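Long-range contact in mitochondrial association factor 1 (PDB 6BXS), which is a macro-domain protein of a Toxoplasma locus required for direct manipulation of host mitochondria, though its own biochemical role is not established: residues 189-194 with 242-247. Residues are numbered along the deposited sequence; the frame is centred on the assembly and turned at random.
With SO4 (sulfate ion), chain G.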
ATOM      1  N   THR A 189      -7.793   6.081   3.550  1.00 18.49           N
ATOM      2  CA  THR A 189      -6.644   5.207   3.348  1.00 21.16           C
ATOM      3  C   THR A 189      -6.038   5.404   1.956  1.00 23.43           C
ATOM      4  O   THR A 189      -4.820   5.501   1.807  1.00 22.24           O
ATOM      5  CB  THR A 189      -7.030   3.727   3.532  1.00 23.16           C
ATOM      6  OG1 THR A 189      -7.551   3.527   4.852  1.00 24.37           O
ATOM      7  CG2 THR A 189      -5.824   2.819   3.331  1.00 22.43           C
ATOM      8  N   MET A 190      -6.891   5.458   0.937  1.00 20.93           N
ATOM      9  CA  MET A 190      -6.416   5.644  -0.432  1.00 18.27           C
ATOM     10  C   MET A 190      -5.785   7.021  -0.603  1.00 19.14           C
ATOM     11  O   MET A 190      -4.803   7.170  -1.329  1.00 21.55           O
ATOM     12  CB  MET A 190      -7.557   5.459  -1.433  1.00 20.23           C
ATOM     13  CG  MET A 190      -7.089   5.321  -2.879  1.00 20.70           C
ATOM     14  SD  MET A 190      -5.987   3.911  -3.137  1.00 24.98           S
ATOM     15  CE  MET A 190      -7.088   2.546  -2.776  1.00 20.74           C
ATOM     16  N   LEU A 191      -6.350   8.025   0.062  1.00 20.34           N
ATOM     17  CA  LEU A 191      -5.758   9.358   0.075  1.00 22.71           C
ATOM     18  C   LEU A 191      -4.369   9.327   0.710  1.00 22.01           C
ATOM     19  O   LEU A 191      -3.470  10.057   0.296  1.00 25.54           O
ATOM     20  CB  LEU A 191      -6.650  10.346   0.831  1.00 23.81           C
ATOM     21  CG  LEU A 191      -7.902  10.878   0.126  1.00 22.56           C
ATOM     22  CD1 LEU A 191      -8.653  11.823   1.049  1.00 25.20           C
ATOM     23  CD2 LEU A 191      -7.550  11.584  -1.176  1.00 22.09           C
ATOM     24  N   GLY A 192      -4.202   8.481   1.721  1.00 22.63           N
ATOM     25  CA  GLY A 192      -2.919   8.330   2.383  1.00 21.71           C
ATOM     26  C   GLY A 192      -1.859   7.769   1.454  1.00 21.70           C
ATOM     27  O   GLY A 192      -0.721   8.238   1.434  1.00 21.02           O
ATOM     28  N   ILE A 193      -2.240   6.759   0.681  1.00 17.26           N
ATOM     29  CA  ILE A 193      -1.334   6.123  -0.268  1.00 20.43           C
ATOM     30  C   ILE A 193      -0.904   7.095  -1.366  1.00 21.96           C
ATOM     31  O   ILE A 193       0.287   7.289  -1.606  1.00 18.29           O
ATOM     32  CB  ILE A 193      -1.996   4.890  -0.912  1.00 23.36           C
ATOM     33  CG1 ILE A 193      -2.296   3.831   0.152  1.00 22.89           C
ATOM     34  CG2 ILE A 193      -1.098   4.290  -1.990  1.00 24.67           C
ATOM     35  CD1 ILE A 193      -3.373   2.849  -0.251  1.00 30.22           C
ATOM     36  N   VAL A 194      -1.882   7.697  -2.032  1.00 17.03           N
ATOM     37  CA  VAL A 194      -1.609   8.600  -3.145  1.00 21.55           C
ATOM     38  C   VAL A 194      -0.999   9.907  -2.647  1.00 22.91           C
ATOM     39  O   VAL A 194      -0.152  10.502  -3.314  1.00 19.72           O
ATOM     40  CB  VAL A 194      -2.894   8.893  -3.944  1.00 22.77           C
ATOM     41  CG1 VAL A 194      -2.609   9.829  -5.116  1.00 20.42           C
ATOM     42  CG2 VAL A 194      -3.511   7.590  -4.445  1.00 18.31           C
ATOM     43  N   GLU A 242     -11.094   6.910  -7.190  1.00 22.05           N
ATOM     44  CA  GLU A 242     -11.599   8.062  -7.937  1.00 26.16           C
ATOM     45  C   GLU A 242     -11.332   9.366  -7.196  1.00 23.04           C
ATOM     46  O   GLU A 242     -10.889  10.348  -7.793  1.00 19.42           O
ATOM     47  CB  GLU A 242     -13.102   7.923  -8.200  1.00 29.93           C
ATOM     48  CG  GLU A 242     -13.473   6.848  -9.214  1.00 30.49           C
ATOM     49  CD  GLU A 242     -14.976   6.702  -9.385  1.00 31.00           C
ATOM     50  OE1 GLU A 242     -15.574   7.516 -10.121  1.00 33.21           O
ATOM     51  OE2 GLU A 242     -15.560   5.777  -8.782  1.00 31.72           O
ATOM     52  N   ALA A 243     -11.600   9.364  -5.893  1.00 21.26           N
ATOM     53  CA  ALA A 243     -11.434  10.559  -5.074  1.00 20.58           C
ATOM     54  C   ALA A 243      -9.964  10.945  -4.956  1.00 21.62           C
ATOM     55  O   ALA A 243      -9.624  12.127  -4.988  1.00 20.99           O
ATOM     56  CB  ALA A 243     -12.034  10.339  -3.691  1.00 22.88           C
ATOM     57  N   ALA A 244      -9.101   9.943  -4.815  1.00 20.28           N
ATOM     58  CA  ALA A 244      -7.669  10.177  -4.662  1.00 16.56           C
ATOM     59  C   ALA A 244      -7.054  10.741  -5.940  1.00 22.41           C
ATOM     60  O   ALA A 244      -6.235  11.658  -5.885  1.00 19.57           O
ATOM     61  CB  ALA A 244      -6.967   8.891  -4.263  1.00 19.29           C
ATOM     62  N   ILE A 245      -7.442  10.188  -7.085  1.00 18.06           N
ATOM     63  CA  ILE A 245      -6.941  10.665  -8.368  1.00 18.97           C
ATOM     64  C   ILE A 245      -7.398  12.103  -8.613  1.00 18.89           C
ATOM     65  O   ILE A 245      -6.622  12.940  -9.072  1.00 21.62           O
ATOM     66  CB  ILE A 245      -7.412   9.763  -9.527  1.00 19.44           C
ATOM     67  CG1 ILE A 245      -6.775   8.373  -9.424  1.00 22.41           C
ATOM     68  CG2 ILE A 245      -7.085  10.389 -10.881  1.00 23.85           C
ATOM     69  CD1 ILE A 245      -5.261   8.357  -9.496  1.00 23.10           C
ATOM     70  N   THR A 246      -8.663  12.376  -8.309  1.00 22.02           N
ATOM     71  CA  THR A 246      -9.213  13.722  -8.427  1.00 20.53           C
ATOM     72  C   THR A 246      -8.470  14.707  -7.534  1.00 24.55           C
ATOM     73  O   THR A 246      -8.219  15.844  -7.927  1.00 19.86           O
ATOM     74  CB  THR A 246     -10.713  13.743  -8.064  1.00 25.39           C
ATOM     75  OG1 THR A 246     -11.459  13.087  -9.096  1.00 20.75           O
ATOM     76  CG2 THR A 246     -11.231  15.171  -7.915  1.00 29.36           C
ATOM     77  N   ARG A 247      -8.130  14.266  -6.327  1.00 21.73           N
ATOM     78  CA  ARG A 247      -7.449  15.121  -5.360  1.00 22.23           C
ATOM     79  C   ARG A 247      -6.042  15.508  -5.812  1.00 24.93           C
ATOM     80  O   ARG A 247      -5.699  16.690  -5.837  1.00 20.80           O
ATOM     81  CB  ARG A 247      -7.386  14.425  -3.993  1.00 24.95           C
ATOM     82  CG  ARG A 247      -6.398  15.030  -2.993  1.00 21.24           C
ATOM     83  CD  ARG A 247      -6.675  16.502  -2.710  1.00 27.68           C
ATOM     84  NE  ARG A 247      -5.931  16.982  -1.545  1.00 32.04           N
ATOM     85  CZ  ARG A 247      -4.742  17.579  -1.588  1.00 36.59           C
ATOM     86  NH1 ARG A 247      -4.130  17.795  -2.747  1.00 37.95           N
ATOM     87  NH2 ARG A 247      -4.162  17.968  -0.461  1.00 42.69           N
TER
HETATM   88  S   SO4 G 504      -1.332  19.445  -3.081  1.00 64.38           S
HETATM   89  O1  SO4 G 504      -1.844  18.820  -1.861  1.00 50.15           O
HETATM   90  O2  SO4 G 504       0.014  19.959  -2.842  1.00 52.84           O
HETATM   91  O3  SO4 G 504      -1.288  18.457  -4.156  1.00 56.85           O
HETATM   92  O4  SO4 G 504      -2.210  20.547  -3.469  1.00 57.10           O
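Met-190 sets its CG anti to the backbone N (chi1 -167°), which brings that carbon up to Ala-244, 3.8 Å from its CB, before bends at chi2 and chi3 turn the end of the chain away; the side chain also packs on Asn-237, Ala-240 and Val-241. In this macro domain the pair belongs to helices 179-202 and 230-248; the axes of segments 189-194 and 242-247 approach to 8.8 Å and cross at -40°, their N-to-C directions roughly alike. The methyl of Ala-244 is the point where the side chains converge. One turn beyond Met-190, with CG1 anti to its N, Val-194 turns CG2 to the same methyl, 3.7 Å from Ala-244 CB. Leu-191 contributes the third apolar group. Its CD2 rests 3.8 Å from Ala-244 CA and 4.0 Å from Arg-247 CB, and the leucine and arginine side chains cross at about a right angle. No hydrogen bond joins the two segments, so apolar packing makes the contact, with Met-190, Val-194 and Ala-244 buried and Arg-247 at the exposed margin. There, the arginine's aliphatic base covers Leu-191 while its guanidinium reaches outward to a sulfate, probably from the crystallisation liquor, which Lys-202 also binds. A single sulfate oxygen, O1, takes both bonds at the guanidinium edge, 2.7 Å from Arg-247 NH1 and 2.8 Å from Arg-247 NH2, both distinctly bent.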